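Local coordinates for glycerol dehydrogenase (Bacillus coagulans, PDB 6CSJ), which probably catalyses the NAD-dependent oxidation of glycerol and related polyols, and as this double mutant has acquired D-lactate dehydrogenase activity, at residues T116-S128 / I234-E246. The protein carries 2 engineered substitutions. Residues are numbered along the deposited sequence; the frame is centred on the assembly and turned at random.
Sequences TIASTNAPTSALS and IEANTYLSGIGSE. Engineered in segment 116-128: N121 (natural residue Asp). Engineered in segment 234-246: S245 (natural residue Phe).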
loop_
_atom_site.group_PDB
_atom_site.type_symbol
_atom_site.label_atom_id
_atom_site.label_comp_id
_atom_site.label_asym_id
_atom_site.label_seq_id
_atom_site.Cartn_x
_atom_site.Cartn_y
_atom_site.Cartn_z
ATOM N N THR A 116 3.497 -8.450 -7.465
ATOM C CA THR A 116 2.632 -9.275 -8.291
ATOM C C THR A 116 1.150 -8.939 -8.081
ATOM O O THR A 116 0.274 -9.570 -8.690
ATOM C CB THR A 116 2.861 -10.766 -7.983
ATOM O OG1 THR A 116 2.675 -10.985 -6.585
ATOM C CG2 THR A 116 4.262 -11.171 -8.364
ATOM N N ILE A 117 0.882 -7.966 -7.206
ATOM C CA ILE A 117 -0.468 -7.449 -6.936
ATOM C C ILE A 117 -0.345 -5.942 -6.736
ATOM O O ILE A 117 0.754 -5.433 -6.473
ATOM C CB ILE A 117 -1.093 -8.097 -5.674
ATOM C CG1 ILE A 117 -0.352 -7.634 -4.387
ATOM C CG2 ILE A 117 -1.135 -9.619 -5.829
ATOM C CD1 ILE A 117 -0.608 -8.464 -3.143
ATOM N N ALA A 118 -1.462 -5.236 -6.857
ATOM C CA ALA A 118 -1.498 -3.778 -6.688
ATOM C C ALA A 118 -2.604 -3.438 -5.689
ATOM O O ALA A 118 -3.590 -2.786 -6.021
ATOM C CB ALA A 118 -1.712 -3.093 -8.018
ATOM N N SER A 119 -2.387 -3.891 -4.451
ATOM C CA SER A 119 -3.372 -3.849 -3.370
ATOM C C SER A 119 -3.064 -2.858 -2.239
ATOM O O SER A 119 -3.910 -2.646 -1.369
ATOM C CB SER A 119 -3.496 -5.255 -2.764
ATOM O OG SER A 119 -2.245 -5.671 -2.240
ATOM N N THR A 120 -1.855 -2.303 -2.207
ATOM C CA THR A 120 -1.523 -1.277 -1.214
ATOM C C THR A 120 -0.562 -0.268 -1.844
ATOM O O THR A 120 -0.012 -0.503 -2.925
ATOM C CB THR A 120 -0.870 -1.854 0.087
ATOM O OG1 THR A 120 0.545 -2.103 -0.112
ATOM C CG2 THR A 120 -1.548 -3.166 0.584
ATOM N N ASN A 121 -0.349 0.843 -1.144
ATOM C CA ASN A 121 0.637 1.841 -1.560
ATOM C C ASN A 121 2.015 1.678 -0.871
ATOM O O ASN A 121 2.847 2.579 -0.928
ATOM C CB ASN A 121 0.072 3.260 -1.385
ATOM C CG ASN A 121 -0.267 3.597 0.061
ATOM O OD1 ASN A 121 0.115 2.897 0.984
ATOM N ND2 ASN A 121 -1.000 4.682 0.248
ATOM N N ALA A 122 2.264 0.516 -0.270
ATOM C CA ALA A 122 3.561 0.229 0.398
ATOM C C ALA A 122 4.796 0.087 -0.520
ATOM O O ALA A 122 5.877 0.493 -0.115
ATOM C CB ALA A 122 3.429 -1.018 1.273
ATOM N N PRO A 123 4.641 -0.495 -1.742
ATOM C CA PRO A 123 5.812 -0.836 -2.561
ATOM C C PRO A 123 6.846 0.260 -2.792
ATOM O O PRO A 123 8.046 -0.015 -2.700
ATOM C CB PRO A 123 5.191 -1.255 -3.877
ATOM C CG PRO A 123 3.946 -1.932 -3.449
ATOM C CD PRO A 123 3.416 -1.075 -2.335
ATOM N N THR A 124 6.403 1.483 -3.057
ATOM C CA THR A 124 7.329 2.589 -3.322
ATOM C C THR A 124 7.990 3.154 -2.066
ATOM O O THR A 124 8.921 3.952 -2.186
ATOM C CB THR A 124 6.603 3.774 -3.999
ATOM O OG1 THR A 124 5.487 4.179 -3.178
ATOM C CG2 THR A 124 6.112 3.382 -5.381
ATOM N N SER A 125 7.510 2.770 -0.876
ATOM C CA SER A 125 7.882 3.454 0.364
ATOM C C SER A 125 9.202 2.971 0.972
ATOM O O SER A 125 9.572 1.802 0.820
ATOM C CB SER A 125 6.772 3.296 1.402
ATOM O OG SER A 125 6.771 1.976 1.943
ATOM N N ALA A 126 9.866 3.886 1.679
ATOM C CA ALA A 126 11.109 3.624 2.403
ATOM C C ALA A 126 10.817 2.965 3.752
ATOM O O ALA A 126 11.121 3.528 4.811
ATOM C CB ALA A 126 11.876 4.931 2.617
ATOM N N LEU A 127 10.246 1.763 3.723
ATOM C CA LEU A 127 9.692 1.144 4.927
ATOM C C LEU A 127 9.585 -0.363 4.759
ATOM O O LEU A 127 9.044 -0.831 3.768
ATOM C CB LEU A 127 8.304 1.727 5.223
ATOM C CG LEU A 127 7.547 1.235 6.466
ATOM C CD1 LEU A 127 8.368 1.451 7.727
ATOM C CD2 LEU A 127 6.184 1.908 6.547
ATOM N N SER A 128 10.095 -1.103 5.739
ATOM C CA SER A 128 9.870 -2.544 5.830
ATOM C C SER A 128 9.128 -2.837 7.126
ATOM O O SER A 128 9.558 -2.406 8.191
ATOM C CB SER A 128 11.197 -3.311 5.807
ATOM O OG SER A 128 11.940 -3.017 4.644
ATOM N N ILE A 234 -3.400 0.882 -11.751
ATOM C CA ILE A 234 -2.167 0.324 -11.195
ATOM C C ILE A 234 -1.172 1.440 -10.862
ATOM O O ILE A 234 -0.579 1.423 -9.788
ATOM C CB ILE A 234 -1.574 -0.771 -12.116
ATOM C CG1 ILE A 234 -2.449 -2.039 -11.984
ATOM C CG2 ILE A 234 -0.125 -1.068 -11.748
ATOM C CD1 ILE A 234 -2.108 -3.158 -12.942
ATOM N N GLU A 235 -1.019 2.413 -11.762
ATOM C CA GLU A 235 -0.169 3.576 -11.506
ATOM C C GLU A 235 -0.697 4.370 -10.292
ATOM O O GLU A 235 0.083 4.744 -9.407
ATOM C CB GLU A 235 -0.071 4.489 -12.741
ATOM C CG GLU A 235 0.941 5.621 -12.563
ATOM C CD GLU A 235 0.915 6.693 -13.634
ATOM O OE1 GLU A 235 0.498 6.434 -14.793
ATOM O OE2 GLU A 235 1.353 7.821 -13.303
ATOM N N ALA A 236 -2.010 4.608 -10.248
ATOM C CA ALA A 236 -2.621 5.348 -9.137
ATOM C C ALA A 236 -2.495 4.638 -7.779
ATOM O O ALA A 236 -2.143 5.263 -6.773
ATOM C CB ALA A 236 -4.081 5.650 -9.445
ATOM N N ASN A 237 -2.779 3.337 -7.771
ATOM C CA ASN A 237 -2.646 2.494 -6.580
ATOM C C ASN A 237 -1.223 2.407 -6.034
ATOM O O ASN A 237 -1.043 2.146 -4.845
ATOM C CB ASN A 237 -3.136 1.070 -6.863
ATOM C CG ASN A 237 -4.650 0.970 -6.963
ATOM O OD1 ASN A 237 -5.356 1.982 -6.971
ATOM N ND2 ASN A 237 -5.159 -0.264 -7.044
ATOM N N THR A 238 -0.221 2.614 -6.888
ATOM C CA THR A 238 1.171 2.366 -6.527
ATOM C C THR A 238 2.004 3.649 -6.482
ATOM O O THR A 238 2.444 4.065 -5.411
ATOM C CB THR A 238 1.794 1.338 -7.486
ATOM O OG1 THR A 238 0.906 0.219 -7.614
ATOM C CG2 THR A 238 3.133 0.841 -6.951
ATOM N N TYR A 239 2.226 4.292 -7.616
ATOM C CA TYR A 239 3.081 5.475 -7.607
ATOM C C TYR A 239 2.367 6.677 -6.993
ATOM O O TYR A 239 2.841 7.234 -6.013
ATOM C CB TYR A 239 3.592 5.823 -9.000
ATOM C CG TYR A 239 4.696 6.858 -8.973
ATOM C CD1 TYR A 239 5.998 6.481 -8.674
ATOM C CD2 TYR A 239 4.453 8.206 -9.223
ATOM C CE1 TYR A 239 7.030 7.399 -8.601
ATOM C CE2 TYR A 239 5.503 9.139 -9.178
ATOM C CZ TYR A 239 6.788 8.715 -8.858
ATOM O OH TYR A 239 7.849 9.586 -8.788
ATOM N N LEU A 240 1.223 7.051 -7.562
ATOM C CA LEU A 240 0.512 8.267 -7.152
ATOM C C LEU A 240 0.144 8.228 -5.668
ATOM O O LEU A 240 0.407 9.189 -4.933
ATOM C CB LEU A 240 -0.768 8.472 -7.968
ATOM C CG LEU A 240 -0.701 8.531 -9.492
ATOM C CD1 LEU A 240 -2.076 8.845 -10.074
ATOM C CD2 LEU A 240 0.338 9.549 -9.944
ATOM N N SER A 241 -0.469 7.121 -5.248
ATOM C CA SER A 241 -0.844 6.917 -3.853
ATOM C C SER A 241 0.384 6.747 -2.937
ATOM O O SER A 241 0.358 7.183 -1.787
ATOM C CB SER A 241 -1.742 5.687 -3.719
ATOM O OG SER A 241 -2.121 5.472 -2.374
ATOM N N GLY A 242 1.432 6.089 -3.443
ATOM C CA GLY A 242 2.673 5.901 -2.704
ATOM C C GLY A 242 3.402 7.193 -2.385
ATOM O O GLY A 242 3.730 7.451 -1.222
ATOM N N ILE A 243 3.641 8.012 -3.407
ATOM C CA ILE A 243 4.280 9.325 -3.208
ATOM C C ILE A 243 3.316 10.253 -2.451
ATOM O O ILE A 243 3.726 10.994 -1.550
ATOM C CB ILE A 243 4.725 9.997 -4.539
ATOM C CG1 ILE A 243 5.611 9.063 -5.387
ATOM C CG2 ILE A 243 5.455 11.311 -4.268
ATOM C CD1 ILE A 243 6.703 8.333 -4.629
ATOM N N GLY A 244 2.035 10.192 -2.813
ATOM C CA GLY A 244 1.009 11.010 -2.188
ATOM C C GLY A 244 0.900 10.816 -0.689
ATOM O O GLY A 244 0.784 11.793 0.044
ATOM N N SER A 245 0.930 9.569 -0.222
ATOM C CA SER A 245 0.788 9.324 1.209
ATOM C C SER A 245 2.110 9.512 1.959
ATOM O O SER A 245 2.135 10.189 2.986
ATOM C CB SER A 245 0.143 7.969 1.504
ATOM O OG SER A 245 0.862 6.934 0.895
ATOM N N GLU A 246 3.202 8.960 1.443
ATOM C CA GLU A 246 4.501 9.090 2.109
ATOM C C GLU A 246 5.035 10.527 2.125
ATOM O O GLU A 246 5.593 10.942 3.132
ATOM C CB GLU A 246 5.548 8.144 1.490
ATOM C CG GLU A 246 6.850 8.069 2.283
ATOM C CD GLU A 246 7.926 7.246 1.589
ATOM O OE1 GLU A 246 8.270 7.551 0.421
ATOM O OE2 GLU A 246 8.451 6.301 2.226
HETATM O O HOH W 1 3.672 1.923 -3.751
HETATM O O HOH W 2 6.161 6.072 -1.050
#
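E246, N121 and N237 make the direct hydrogen bonds by which helix 228-248 holds the loop between strands 111-115 and 127-131, joining the parallel-sheet nucleotide-binding domain to the helical domain of the iron-containing alcohol dehydrogenase fold. At one end, N237 ND2 donates to A118 O over 3.1 Å, tilted from the carbonyl plane, while its OD1 turns to Q210. In the middle, the side chain of the engineered N121 points at the helix, ND2 foremost, with CG between the backbone N and the carbonyl carbon (chi1 62°). ND2 donates to S241 OG at 3.0 Å, nearly in the amide plane; that hydroxyl also pairs with T175. The engineered S245 spends its OG on S241 O, one turn back. At the far end, extended E246 brings OE2 to A126 N at 2.9 Å, met on the syn side with an N-H...O angle of 162°, and OE1 is held by N146. Were E246 an alanine, A126 N would probably lose its acceptor and N146 one of its partners. Apolar contact is modest: A118 CB rests 4.2 Å from I234 CG1, and the methyls T124 CG2 and T238 CG2 lie 4.2 Å apart. N121 CA comes within 4.7 Å of G242 CA, and a side chain on G242 would collide with T124 OG1, which lies 3.3 Å from G242 CA. Two waters fill in the polar links. One joins G242 O and E246 OE1, both weakly, to T124 OG1; the other accepts from T124 N at 2.9 Å and donates to T238 O.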